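Local coordinates for protein beta-N-acetylhexosaminidase (Thermotoga neapolitana, PDB 5C0Q) that probably hydrolyses terminal non-reducing N-acetyl-D-hexosamine residues from N-acetyl-beta-D-hexosaminides, as a glycoside hydrolase of family 3, and binds zinc, at residues B[428-433]-B[445-450]; B[327-332]-B[452-457]; B[113-118]-B[158-163]; B[163-168]-B[209-214]; B[3-8]-B[287-292]. All coordinates share one frame; numbering follows the deposited sequence.

Contact 1 (B[428-433]-B[445-450]); sequences FIIRNP and VITHST. With ZN (zinc ion), chain N.
F428 and V445 lie side by side at the ends of two parallel strands, the CD2 corner of the phenyl ring resting on V445 CB. I429 N donates to V445 O over 2.8 Å, and one step further the strands drift apart, so that T447 N reaches I429 O only through a weak bond of 3.4 Å.

Beyond this point side chains take over. I430 turns CB over the hydroxyl of T447, 3.6 Å from OG1, and its CG2 branch sits closer, 3.4 Å from the same OG1. CG1 falls between the backbone N and the carbonyl carbon (chi1 60°) and carries CD1 along toward T450, whose CG2 lies 4.3 Å away; Y367 of helix 363-377 covers this end. T447 OG1 is itself bonded to S449 O over 3.0 Å, which ties the turn after the strand back on itself. A valine here would keep the branched shape but would probably leave S449 O without its hydroxyl partner and the turn freer to shift.

On the other side of the strand pair, I446 CG2 touches P433 CB at 3.9 Å and also lies over the centre of one face of the H448 imidazole. With A332 O as partner of ND1, the ring offers NE2 to zinc at 2.3 Å. E334 of the same chain and K86 of the second subunit complete that site. The arrangement belongs to the C-terminal alpha/beta domain, where the loop leaving a parallel strand brings H448 to a zinc site shared with edge strand 334-335 and the second subunit.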
# COMPACT_ATOMS: atom_id res chain seq x y z
N PHE B 428 8.47 19.21 22.28
CA PHE B 428 7.54 18.34 21.59
C PHE B 428 7.54 16.98 22.26
O PHE B 428 8.46 16.21 22.10
CB PHE B 428 7.93 18.19 20.12
CG PHE B 428 7.78 19.44 19.33
CD1 PHE B 428 8.79 20.40 19.30
CD2 PHE B 428 6.65 19.67 18.58
CE1 PHE B 428 8.66 21.55 18.54
CE2 PHE B 428 6.52 20.82 17.84
CZ PHE B 428 7.53 21.75 17.81
N ILE B 429 6.52 16.71 23.06
CA ILE B 429 6.44 15.41 23.69
C ILE B 429 5.81 14.43 22.75
O ILE B 429 4.62 14.43 22.54
CB ILE B 429 5.66 15.44 25.02
CG1 ILE B 429 6.54 16.00 26.12
CG2 ILE B 429 5.44 14.04 25.52
CD1 ILE B 429 6.52 17.46 26.24
N ILE B 430 6.62 13.58 22.14
CA ILE B 430 6.08 12.79 21.08
C ILE B 430 5.89 11.35 21.43
O ILE B 430 5.27 10.65 20.68
CB ILE B 430 6.94 12.92 19.76
CG1 ILE B 430 8.37 12.47 20.00
CG2 ILE B 430 6.93 14.35 19.29
CD1 ILE B 430 9.16 12.37 18.78
N ARG B 431 6.35 10.88 22.58
CA ARG B 431 6.03 9.49 22.91
C ARG B 431 5.19 9.31 24.15
O ARG B 431 4.06 8.90 24.07
CB ARG B 431 7.29 8.68 23.09
CG ARG B 431 7.99 8.42 21.85
CD ARG B 431 8.56 7.08 21.87
NE ARG B 431 7.53 6.13 22.16
CZ ARG B 431 7.71 4.82 22.09
NH1 ARG B 431 8.89 4.35 21.70
NH2 ARG B 431 6.71 3.99 22.38
N ASN B 432 5.75 9.60 25.31
CA ASN B 432 5.05 9.32 26.53
C ASN B 432 4.47 10.61 27.08
O ASN B 432 5.14 11.37 27.74
CB ASN B 432 6.01 8.63 27.50
CG ASN B 432 5.37 8.27 28.85
OD1 ASN B 432 4.16 8.45 29.07
ND2 ASN B 432 6.19 7.73 29.76
N PRO B 433 3.19 10.84 26.83
CA PRO B 433 2.61 12.14 27.14
C PRO B 433 2.50 12.43 28.63
O PRO B 433 2.08 13.52 29.01
CB PRO B 433 1.22 12.06 26.49
CG PRO B 433 0.89 10.65 26.52
CD PRO B 433 2.19 9.90 26.34
N VAL B 445 4.22 21.07 23.29
CA VAL B 445 3.33 20.48 22.32
C VAL B 445 3.25 18.99 22.57
O VAL B 445 4.28 18.35 22.64
CB VAL B 445 3.82 20.72 20.86
CG1 VAL B 445 3.00 19.92 19.85
CG2 VAL B 445 3.82 22.17 20.53
N ILE B 446 2.05 18.45 22.72
CA ILE B 446 1.90 17.01 22.81
C ILE B 446 1.25 16.48 21.54
O ILE B 446 0.19 16.94 21.15
CB ILE B 446 1.06 16.59 24.03
CG1 ILE B 446 1.69 17.15 25.30
CG2 ILE B 446 0.91 15.06 24.07
CD1 ILE B 446 0.81 17.09 26.47
N THR B 447 1.89 15.54 20.89
CA THR B 447 1.40 15.01 19.63
C THR B 447 0.67 13.71 19.78
O THR B 447 -0.13 13.37 18.94
CB THR B 447 2.52 14.77 18.65
OG1 THR B 447 3.55 14.04 19.33
CG2 THR B 447 3.06 16.06 18.12
N HIS B 448 1.01 12.96 20.82
CA HIS B 448 0.46 11.64 21.05
C HIS B 448 0.89 10.66 19.98
O HIS B 448 0.32 9.59 19.88
CB HIS B 448 -1.07 11.65 21.13
CG HIS B 448 -1.62 12.54 22.20
ND1 HIS B 448 -2.20 13.76 21.92
CD2 HIS B 448 -1.65 12.40 23.54
CE1 HIS B 448 -2.60 14.31 23.05
NE2 HIS B 448 -2.28 13.51 24.05
N SER B 449 1.91 11.02 19.20
CA SER B 449 2.38 10.17 18.11
C SER B 449 3.74 10.57 17.57
O SER B 449 4.10 11.72 17.59
CB SER B 449 1.36 10.21 16.97
OG SER B 449 1.76 9.43 15.88
N THR B 450 4.50 9.60 17.09
CA THR B 450 5.75 9.89 16.40
C THR B 450 5.61 10.03 14.87
O THR B 450 6.58 10.29 14.18
CB THR B 450 6.76 8.79 16.66
OG1 THR B 450 6.22 7.56 16.21
CG2 THR B 450 7.07 8.68 18.14
ZN ZN N . -2.86 13.74 26.31

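Contact 2 (B[327-332]-B[452-457]); sequences EVAERA and PISVYK. With ZN (zinc ion), chain R.
Helices 327-331 and 452-457 cross at -47° with their axes 8.4 Å apart, and A329 faces S454 where the two backbones run nearest. This is a close helix-helix packing made possible by small residues: the final helix of the C-terminal domain lies against the helix that precedes that domain's sheet. A329 CB points straight into the interface, 3.8 Å from S454 OG and 4.0 Å from I453 CG1.

Beside this snug fit, K457, one turn after I453, and E330, next to A329, make a polar crossing. The lysine bends at chi2 (-63°), which lays its methylenes across the glutamate stem, K457 CD coming to 3.8 Å from E330 CB, before NZ reaches E330 OE1 in a weak salt bridge of 3.5 Å. NZ is also held by Q460 and by D47 of helix 42-52, so the ammonium joins three parts of the chain. A methionine in its place would probably strip both E330 OE1 and D47 of a positive partner while keeping part of the packing over E330 CB.

The E330 carboxylate is thus divided between two cations, since its other oxygen, OE2, binds zinc at 2.5 Å. E327 supplies a second carboxylate oxygen to the same metal, which probably offsets the repulsion between the two acids. The other oxygen of E327, OE1, takes a bond of 2.7 Å from R331 NH1, with the oxygen 16° out of the guanidinium plane.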
# COMPACT_ATOMS: atom_id res chain seq x y z
N GLU B 327 -7.04 14.14 9.97
CA GLU B 327 -7.87 14.77 11.01
C GLU B 327 -7.56 14.21 12.40
O GLU B 327 -7.52 14.93 13.36
CB GLU B 327 -9.38 14.61 10.74
CG GLU B 327 -10.00 15.73 9.98
CD GLU B 327 -10.09 17.07 10.72
OE1 GLU B 327 -10.73 17.11 11.78
OE2 GLU B 327 -9.58 18.10 10.22
N VAL B 328 -7.35 12.91 12.49
CA VAL B 328 -7.03 12.30 13.75
C VAL B 328 -5.76 12.96 14.28
O VAL B 328 -5.71 13.35 15.45
CB VAL B 328 -6.87 10.77 13.64
CG1 VAL B 328 -6.27 10.21 14.83
CG2 VAL B 328 -8.19 10.14 13.39
N ALA B 329 -4.76 13.08 13.41
CA ALA B 329 -3.49 13.66 13.78
C ALA B 329 -3.64 15.11 14.19
O ALA B 329 -3.13 15.51 15.20
CB ALA B 329 -2.53 13.55 12.66
N GLU B 330 -4.41 15.87 13.42
CA GLU B 330 -4.66 17.26 13.74
C GLU B 330 -5.33 17.42 15.12
O GLU B 330 -4.94 18.25 15.93
CB GLU B 330 -5.53 17.86 12.65
CG GLU B 330 -5.81 19.36 12.74
CD GLU B 330 -6.90 19.81 11.76
OE1 GLU B 330 -6.59 20.13 10.58
OE2 GLU B 330 -8.09 19.82 12.17
N ARG B 331 -6.34 16.62 15.37
CA ARG B 331 -7.16 16.80 16.54
C ARG B 331 -6.49 16.27 17.82
O ARG B 331 -6.87 16.65 18.89
CB ARG B 331 -8.53 16.16 16.29
CG ARG B 331 -9.58 17.11 15.71
CD ARG B 331 -10.40 16.53 14.60
NE ARG B 331 -11.72 16.17 15.04
CZ ARG B 331 -12.88 16.41 14.42
NH1 ARG B 331 -12.93 16.99 13.26
NH2 ARG B 331 -13.99 16.01 15.00
N ALA B 332 -5.48 15.41 17.70
CA ALA B 332 -4.79 14.84 18.84
C ALA B 332 -3.65 15.71 19.32
O ALA B 332 -2.85 15.29 20.15
CB ALA B 332 -4.26 13.48 18.51
N PRO B 452 5.05 11.10 11.02
CA PRO B 452 5.28 12.31 10.24
C PRO B 452 4.05 13.19 10.10
O PRO B 452 4.20 14.38 10.26
CB PRO B 452 5.73 11.76 8.89
CG PRO B 452 6.38 10.50 9.19
CD PRO B 452 5.69 9.92 10.41
N ILE B 453 2.86 12.64 9.89
CA ILE B 453 1.66 13.46 9.79
C ILE B 453 1.31 14.24 11.08
O ILE B 453 0.80 15.37 11.00
CB ILE B 453 0.46 12.61 9.32
CG1 ILE B 453 -0.78 13.46 9.09
CG2 ILE B 453 0.15 11.51 10.30
CD1 ILE B 453 -0.63 14.61 8.14
N SER B 454 1.62 13.65 12.24
CA SER B 454 1.38 14.28 13.54
C SER B 454 2.37 15.43 13.78
O SER B 454 2.00 16.53 14.20
CB SER B 454 1.49 13.26 14.69
OG SER B 454 0.35 12.43 14.81
N VAL B 455 3.63 15.14 13.52
CA VAL B 455 4.68 16.12 13.62
C VAL B 455 4.33 17.28 12.71
O VAL B 455 4.40 18.43 13.10
CB VAL B 455 6.03 15.52 13.24
CG1 VAL B 455 7.09 16.54 13.44
CG2 VAL B 455 6.35 14.37 14.13
N TYR B 456 3.94 16.95 11.49
CA TYR B 456 3.45 17.89 10.50
C TYR B 456 2.28 18.71 11.02
O TYR B 456 2.28 19.93 10.92
CB TYR B 456 3.07 17.12 9.24
CG TYR B 456 2.35 17.84 8.16
CD1 TYR B 456 1.00 18.11 8.26
CD2 TYR B 456 3.00 18.16 6.99
CE1 TYR B 456 0.34 18.74 7.27
CE2 TYR B 456 2.33 18.78 5.96
CZ TYR B 456 1.01 19.06 6.10
OH TYR B 456 0.37 19.66 5.07
N LYS B 457 1.27 18.05 11.58
CA LYS B 457 0.14 18.80 12.08
C LYS B 457 0.53 19.62 13.32
O LYS B 457 -0.07 20.65 13.62
CB LYS B 457 -1.02 17.87 12.43
CG LYS B 457 -1.77 17.34 11.24
CD LYS B 457 -2.39 18.47 10.53
CE LYS B 457 -3.14 18.06 9.30
NZ LYS B 457 -3.72 19.27 8.80
ZN ZN R . -10.05 19.70 10.63

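Contact 3 (B[113-118]-B[158-163]); sequences APVLDL and CIKHFP. With ZN (zinc ion), chain O.
D117 and H161 share a zinc ion, D117 OD2 binding it at 2.0 Å and H161 ND1 at 1.9 Å. The carboxylate approaches the edge of the imidazole almost coplanar with it, the two planes 16° apart, and the metal is clasped between their facing atoms; H165 NE2 is the third protein ligand. D117 OD2 also takes a weak bond of 3.4 Å from H161 N, while OD1 turns to H165 N.

Behind these ligands the two chains run side by side. L116 N meets K160 O nearly head-on at 2.8 Å, fixing the residue just before each ligand. Further back K160 N bonds P114 O over 3.3 Å, within the carbonyl plane, and C158 N bonds A113 O. L116 CD1 packs on I159 CB at 3.6 Å, with F194 covering both. K160 stretches past V115, whose CG2 touches its CE, to a salt bridge with E65. A cis peptide before H161 accompanies a corner in the chain there and brings the imidazole round to the metal.

The ligands thus gather at the C-terminal ends of neighbouring barrel strands, D117 from the loop after strand 110-111, where TIM barrels place their active sites; the run from K160 through P163 belongs to the KHFPG sequence familiar in glycoside hydrolase family 3.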
# COMPACT_ATOMS: atom_id res chain seq x y z
N ALA B 113 -5.94 4.59 -16.69
CA ALA B 113 -5.62 3.28 -17.24
C ALA B 113 -6.95 2.70 -17.63
O ALA B 113 -7.96 3.20 -17.16
CB ALA B 113 -4.92 2.43 -16.23
N PRO B 114 -6.98 1.67 -18.49
CA PRO B 114 -5.84 1.01 -19.14
C PRO B 114 -5.27 1.71 -20.38
O PRO B 114 -5.91 2.48 -21.05
CB PRO B 114 -6.42 -0.34 -19.54
CG PRO B 114 -7.86 -0.05 -19.78
CD PRO B 114 -8.26 1.04 -18.85
N VAL B 115 -4.01 1.41 -20.65
CA VAL B 115 -3.35 1.69 -21.91
C VAL B 115 -3.89 0.75 -22.95
O VAL B 115 -3.89 -0.43 -22.73
CB VAL B 115 -1.83 1.49 -21.81
CG1 VAL B 115 -1.19 1.49 -23.22
CG2 VAL B 115 -1.22 2.52 -20.88
N LEU B 116 -4.37 1.28 -24.07
CA LEU B 116 -4.91 0.45 -25.15
C LEU B 116 -4.08 0.45 -26.44
O LEU B 116 -4.43 -0.22 -27.40
CB LEU B 116 -6.34 0.88 -25.45
CG LEU B 116 -7.34 0.63 -24.32
CD1 LEU B 116 -8.75 0.95 -24.77
CD2 LEU B 116 -7.21 -0.81 -23.85
N ASP B 117 -2.95 1.12 -26.40
CA ASP B 117 -2.03 1.20 -27.49
C ASP B 117 -1.47 -0.17 -27.83
O ASP B 117 -1.29 -0.99 -26.97
CB ASP B 117 -0.92 2.16 -27.12
CG ASP B 117 -1.45 3.51 -26.82
OD1 ASP B 117 -2.03 4.11 -27.74
OD2 ASP B 117 -1.29 3.98 -25.66
N LEU B 118 -1.25 -0.44 -29.11
CA LEU B 118 -0.74 -1.72 -29.53
C LEU B 118 0.75 -1.75 -29.41
O LEU B 118 1.38 -0.73 -29.42
CB LEU B 118 -1.17 -2.04 -30.96
CG LEU B 118 -2.64 -1.93 -31.32
CD1 LEU B 118 -2.83 -2.18 -32.80
CD2 LEU B 118 -3.43 -2.93 -30.56
N CYS B 158 -10.02 5.46 -17.49
CA CYS B 158 -9.75 6.40 -18.56
C CYS B 158 -8.80 5.74 -19.55
O CYS B 158 -7.62 5.57 -19.28
CB CYS B 158 -9.16 7.70 -18.03
SG CYS B 158 -8.97 8.97 -19.31
N ILE B 159 -9.34 5.33 -20.68
CA ILE B 159 -8.57 4.61 -21.68
C ILE B 159 -7.70 5.59 -22.42
O ILE B 159 -8.06 6.71 -22.58
CB ILE B 159 -9.48 3.83 -22.65
CG1 ILE B 159 -10.43 4.78 -23.38
CG2 ILE B 159 -10.27 2.79 -21.89
CD1 ILE B 159 -11.42 4.07 -24.27
N LYS B 160 -6.52 5.16 -22.81
CA LYS B 160 -5.55 6.04 -23.41
C LYS B 160 -4.64 5.26 -24.39
O LYS B 160 -4.62 4.03 -24.34
CB LYS B 160 -4.74 6.77 -22.32
CG LYS B 160 -3.97 5.87 -21.41
CD LYS B 160 -3.48 6.62 -20.15
CE LYS B 160 -2.43 5.81 -19.43
NZ LYS B 160 -1.81 6.52 -18.30
N HIS B 161 -4.02 5.92 -25.35
CA HIS B 161 -4.33 7.29 -25.76
C HIS B 161 -4.97 7.29 -27.15
O HIS B 161 -4.34 6.88 -28.11
CB HIS B 161 -3.09 8.17 -25.82
CG HIS B 161 -2.21 8.09 -24.60
ND1 HIS B 161 -1.32 7.07 -24.39
CD2 HIS B 161 -2.10 8.92 -23.54
CE1 HIS B 161 -0.69 7.28 -23.26
NE2 HIS B 161 -1.15 8.39 -22.72
N PHE B 162 -6.20 7.79 -27.25
CA PHE B 162 -6.95 7.73 -28.48
C PHE B 162 -6.27 8.55 -29.61
O PHE B 162 -5.85 9.68 -29.41
CB PHE B 162 -8.35 8.23 -28.21
CG PHE B 162 -9.23 8.32 -29.43
CD1 PHE B 162 -9.23 9.46 -30.22
CD2 PHE B 162 -10.06 7.29 -29.77
CE1 PHE B 162 -10.02 9.53 -31.33
CE2 PHE B 162 -10.84 7.38 -30.87
CZ PHE B 162 -10.82 8.50 -31.66
N PRO B 163 -6.19 7.99 -30.82
CA PRO B 163 -6.72 6.73 -31.33
C PRO B 163 -5.73 5.57 -31.31
O PRO B 163 -5.92 4.60 -32.02
CB PRO B 163 -7.09 7.10 -32.76
CG PRO B 163 -6.03 8.06 -33.14
CD PRO B 163 -5.70 8.84 -31.91
ZN ZN O . -0.25 5.60 -25.02

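Contact 4 (B[163-168]-B[209-214]); sequences PGHGKT and AHVKYP. With ZN (zinc ion), chain O.
Y213 offers one face of its ring to P163, whose CG stands 4.0 Å from the ring centroid and 28° off the normal, a CH-pi contact between groups that come from opposite directions. The phenol oxygen runs on past the proline and donates to G164 O over a short 2.5 Å. This acceptor lies in the plane of the ring, at its edge, although the hydroxyl itself stands 58° above the carbonyl plane. G164 has backbone angles at which a CB would press on the preceding carbonyl oxygen.

H165 comes next, and its CB touches both Y213 OH at 3.5 Å and V211 CG2 at 3.7 Å, the valine crossing the histidine side chain at about a right angle. Because CG lies between the backbone N and the carbonyl carbon (chi1 65°), the ring swings past A209, whose CB is 4.2 Å from H165 CD2, and NE2 arrives at zinc, 2.1 Å away. D117 and H161 supply the other ligands.

The loop after strand 205-208 therefore backs the histidine loop with methyl groups and one phenol. Such a mixture is consistent with H165 being positioned in part from its stem, by packing and by a grip on the preceding carbonyl, while NE2 goes to the metal.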
# COMPACT_ATOMS: atom_id res chain seq x y z
N PRO B 163 -6.19 7.99 -30.82
CA PRO B 163 -6.72 6.73 -31.33
C PRO B 163 -5.73 5.57 -31.31
O PRO B 163 -5.92 4.60 -32.02
CB PRO B 163 -7.09 7.10 -32.76
CG PRO B 163 -6.03 8.06 -33.14
CD PRO B 163 -5.70 8.84 -31.91
N GLY B 164 -4.68 5.67 -30.52
CA GLY B 164 -3.72 4.59 -30.42
C GLY B 164 -2.47 5.02 -31.10
O GLY B 164 -2.52 5.54 -32.20
N HIS B 165 -1.33 4.83 -30.47
CA HIS B 165 -0.12 5.37 -31.03
C HIS B 165 1.03 4.45 -30.78
O HIS B 165 2.14 4.90 -30.67
CB HIS B 165 0.15 6.74 -30.47
CG HIS B 165 0.43 6.72 -29.00
ND1 HIS B 165 1.71 6.66 -28.49
CD2 HIS B 165 -0.40 6.60 -27.95
CE1 HIS B 165 1.65 6.58 -27.18
NE2 HIS B 165 0.38 6.51 -26.82
N GLY B 166 0.77 3.16 -30.73
CA GLY B 166 1.86 2.23 -30.62
C GLY B 166 2.72 2.09 -31.87
O GLY B 166 3.82 1.57 -31.80
N LYS B 167 2.23 2.59 -33.00
CA LYS B 167 2.93 2.45 -34.29
C LYS B 167 3.96 3.55 -34.53
O LYS B 167 4.32 3.78 -35.65
CB LYS B 167 1.96 2.42 -35.47
CG LYS B 167 1.32 1.10 -35.78
CD LYS B 167 0.12 1.37 -36.63
CE LYS B 167 -0.49 0.14 -37.25
NZ LYS B 167 -1.12 -0.78 -36.33
N THR B 168 4.34 4.32 -33.53
CA THR B 168 5.35 5.33 -33.73
C THR B 168 6.53 5.09 -32.82
O THR B 168 6.36 4.58 -31.73
CB THR B 168 4.82 6.73 -33.48
OG1 THR B 168 5.86 7.66 -33.72
CG2 THR B 168 4.37 6.88 -32.08
N ALA B 209 -4.24 11.33 -27.65
CA ALA B 209 -2.81 11.26 -27.91
C ALA B 209 -2.33 12.54 -28.53
O ALA B 209 -2.95 13.06 -29.43
CB ALA B 209 -2.48 10.10 -28.81
N HIS B 210 -1.21 13.03 -28.06
CA HIS B 210 -0.53 14.12 -28.73
C HIS B 210 0.25 13.55 -29.89
O HIS B 210 1.46 13.56 -29.87
CB HIS B 210 0.43 14.85 -27.80
CG HIS B 210 -0.22 15.50 -26.62
ND1 HIS B 210 -1.51 15.96 -26.65
CD2 HIS B 210 0.26 15.75 -25.39
CE1 HIS B 210 -1.80 16.50 -25.47
NE2 HIS B 210 -0.75 16.38 -24.69
N VAL B 211 -0.44 13.01 -30.90
CA VAL B 211 0.22 12.35 -31.98
C VAL B 211 -0.45 12.77 -33.28
O VAL B 211 -1.66 12.95 -33.33
CB VAL B 211 0.18 10.82 -31.80
CG1 VAL B 211 0.75 10.10 -33.00
CG2 VAL B 211 0.90 10.40 -30.54
N LYS B 212 0.36 12.98 -34.30
CA LYS B 212 -0.09 13.35 -35.63
C LYS B 212 -0.28 12.11 -36.47
O LYS B 212 0.52 11.19 -36.42
CB LYS B 212 0.91 14.26 -36.30
CG LYS B 212 0.40 14.99 -37.50
CD LYS B 212 1.32 16.14 -37.87
CE LYS B 212 2.69 15.66 -38.18
NZ LYS B 212 3.51 16.80 -38.57
N TYR B 213 -1.37 12.10 -37.22
CA TYR B 213 -1.70 11.02 -38.16
C TYR B 213 -1.91 11.55 -39.59
O TYR B 213 -3.03 11.71 -40.04
CB TYR B 213 -2.97 10.30 -37.66
CG TYR B 213 -2.83 9.69 -36.30
CD1 TYR B 213 -2.93 10.47 -35.16
CD2 TYR B 213 -2.61 8.33 -36.14
CE1 TYR B 213 -2.79 9.93 -33.91
CE2 TYR B 213 -2.48 7.76 -34.89
CZ TYR B 213 -2.58 8.58 -33.76
OH TYR B 213 -2.46 8.05 -32.47
N PRO B 214 -0.82 11.82 -40.32
CA PRO B 214 -0.82 12.52 -41.61
C PRO B 214 -1.63 11.88 -42.77
O PRO B 214 -1.96 12.60 -43.68
CB PRO B 214 0.67 12.55 -41.98
CG PRO B 214 1.37 12.32 -40.74
CD PRO B 214 0.54 11.42 -39.93
ZN ZN O . -0.25 5.60 -25.02

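Contact 5 (B[3-8]-B[287-292]); sequences VDLGKL and SLKKLI. With ZN (zinc ion), chain V.
The TIM barrel of the N-terminal domain closes where its first strand, 9-13, meets its last, 273-275, and this contact lies beside that seam. The 3-10 turn of residues 5-8, which leads into the first strand, packs on helix 281-293, the helix that follows the last strand.

L5 and L8, three residues apart and so on one side of the turn, provide its apolar face; L288, K289 and I292 answer from one side of the helix. L5 does most of the work. With CG anti to the carbonyl carbon (chi1 -74°) its side chain points at the helix, and its two methyls meet different partners: L5 CD1 rests on the aliphatic stem of K289, 3.7 Å from K289 CG, and L5 CD2 meets I292 CD1 tip to tip at 4.1 Å. The same L5 CD2 is 4.4 Å from L288 CD2. L8 crosses L288 at about a right angle, their CD2 methyls 4.0 Å apart, so that L288 touches both leucines of the turn. V302 and I306 of helix 299-315 extend the apolar cluster, V302 meeting L5 and I292, and I306 meeting L8.

The turn keeps its shape through its own backbone, L8 N bonding L5 O over 3.3 Å. Its charged residues face elsewhere: K7 pairs weakly with D4 and also forms a salt bridge with D310. K289 is divided in the same way, lending its methylenes to L5 and then bending at chi3 (46°) to lead away from the turn, where E286 is a ligand of the same zinc ion that K289 NZ binds at 2.5 Å.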
# COMPACT_ATOMS: atom_id res chain seq x y z
N VAL B 3 -18.57 30.60 -12.87
CA VAL B 3 -17.99 30.13 -11.64
C VAL B 3 -17.77 28.63 -11.85
O VAL B 3 -17.26 27.93 -11.00
CB VAL B 3 -18.92 30.45 -10.42
CG1 VAL B 3 -20.02 29.39 -10.24
CG2 VAL B 3 -18.11 30.64 -9.13
N ASP B 4 -18.14 28.16 -13.04
CA ASP B 4 -17.98 26.77 -13.42
C ASP B 4 -16.89 26.48 -14.45
O ASP B 4 -16.76 25.35 -14.84
CB ASP B 4 -19.30 26.25 -14.00
CG ASP B 4 -20.15 25.52 -12.98
OD1 ASP B 4 -19.80 25.47 -11.79
OD2 ASP B 4 -21.20 24.99 -13.39
N LEU B 5 -16.10 27.44 -14.88
CA LEU B 5 -15.13 27.12 -15.91
C LEU B 5 -14.01 26.20 -15.48
O LEU B 5 -13.27 25.72 -16.32
CB LEU B 5 -14.50 28.39 -16.49
CG LEU B 5 -15.42 29.19 -17.40
CD1 LEU B 5 -14.67 30.32 -18.08
CD2 LEU B 5 -15.93 28.24 -18.43
N GLY B 6 -13.90 25.96 -14.20
CA GLY B 6 -12.84 25.12 -13.69
C GLY B 6 -13.11 23.68 -14.02
O GLY B 6 -12.23 22.84 -14.01
N LYS B 7 -14.37 23.38 -14.26
CA LYS B 7 -14.78 22.04 -14.60
C LYS B 7 -14.15 21.58 -15.90
O LYS B 7 -14.12 20.41 -16.21
CB LYS B 7 -16.29 22.01 -14.66
CG LYS B 7 -16.86 22.22 -13.29
CD LYS B 7 -18.32 21.97 -13.20
CE LYS B 7 -18.77 22.10 -11.77
NZ LYS B 7 -20.24 22.07 -11.75
N LEU B 8 -13.59 22.50 -16.65
CA LEU B 8 -12.92 22.13 -17.86
C LEU B 8 -11.44 21.86 -17.62
O LEU B 8 -10.69 21.70 -18.54
CB LEU B 8 -13.09 23.21 -18.93
CG LEU B 8 -14.30 23.07 -19.86
CD1 LEU B 8 -15.57 23.10 -19.07
CD2 LEU B 8 -14.31 24.09 -21.00
N SER B 287 -6.74 32.16 -20.61
CA SER B 287 -6.75 31.92 -22.04
C SER B 287 -8.08 31.39 -22.54
O SER B 287 -8.64 31.91 -23.49
CB SER B 287 -5.62 30.97 -22.38
OG SER B 287 -5.70 30.62 -23.72
N LEU B 288 -8.64 30.41 -21.85
CA LEU B 288 -9.95 29.91 -22.19
C LEU B 288 -11.03 30.96 -22.03
O LEU B 288 -11.94 31.05 -22.84
CB LEU B 288 -10.30 28.71 -21.31
CG LEU B 288 -11.74 28.21 -21.31
CD1 LEU B 288 -12.13 27.56 -22.59
CD2 LEU B 288 -11.95 27.26 -20.16
N LYS B 289 -10.92 31.75 -20.99
CA LYS B 289 -11.94 32.74 -20.71
C LYS B 289 -11.93 33.80 -21.82
O LYS B 289 -12.97 34.26 -22.26
CB LYS B 289 -11.73 33.32 -19.33
CG LYS B 289 -13.03 33.57 -18.59
CD LYS B 289 -12.80 34.27 -17.30
CE LYS B 289 -11.85 35.42 -17.49
NZ LYS B 289 -11.09 35.67 -16.23
N LYS B 290 -10.75 34.19 -22.26
CA LYS B 290 -10.64 35.12 -23.37
C LYS B 290 -11.36 34.61 -24.62
O LYS B 290 -12.21 35.30 -25.17
CB LYS B 290 -9.18 35.34 -23.70
CG LYS B 290 -8.93 36.59 -24.46
CD LYS B 290 -7.47 36.67 -24.90
CE LYS B 290 -7.36 36.76 -26.43
NZ LYS B 290 -8.11 37.94 -26.96
N LEU B 291 -11.02 33.39 -25.02
CA LEU B 291 -11.54 32.74 -26.22
C LEU B 291 -13.02 32.52 -26.13
O LEU B 291 -13.67 32.26 -27.13
CB LEU B 291 -10.85 31.39 -26.46
CG LEU B 291 -9.36 31.53 -26.69
CD1 LEU B 291 -8.71 30.20 -26.79
CD2 LEU B 291 -9.14 32.32 -27.94
N ILE B 292 -13.58 32.58 -24.95
CA ILE B 292 -15.01 32.45 -24.87
C ILE B 292 -15.63 33.81 -25.11
O ILE B 292 -16.64 33.92 -25.78
CB ILE B 292 -15.44 31.88 -23.54
CG1 ILE B 292 -14.97 30.42 -23.46
CG2 ILE B 292 -16.91 31.92 -23.41
CD1 ILE B 292 -15.33 29.73 -22.21
ZN ZN V . -9.87 35.09 -14.17

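How the contacts relate
All five contacts are largely buried, but they serve different parts of the fold. Contacts 3 and 4 share P163 and one zinc ion at the C-terminal ends of the barrel strands, where the bond from A209 N to F162 O joins them; contact 5, about 27 Å from contact 3 between centres, is apolar packing within the same barrel domain. Contacts 1 and 2 lie opposite contacts 3 and 4 across the chain's centre, their centres about 48 and 39 Å from that of contact 3. They touch through the H448-A332 hydrogen bond and packing of S449 on S454, and both face the second subunit. Zinc ligation at contacts 1 and 2 sits outside the barrel, in one case bridging subunits, whereas at contacts 3 and 4 it unites adjacent barrel loops.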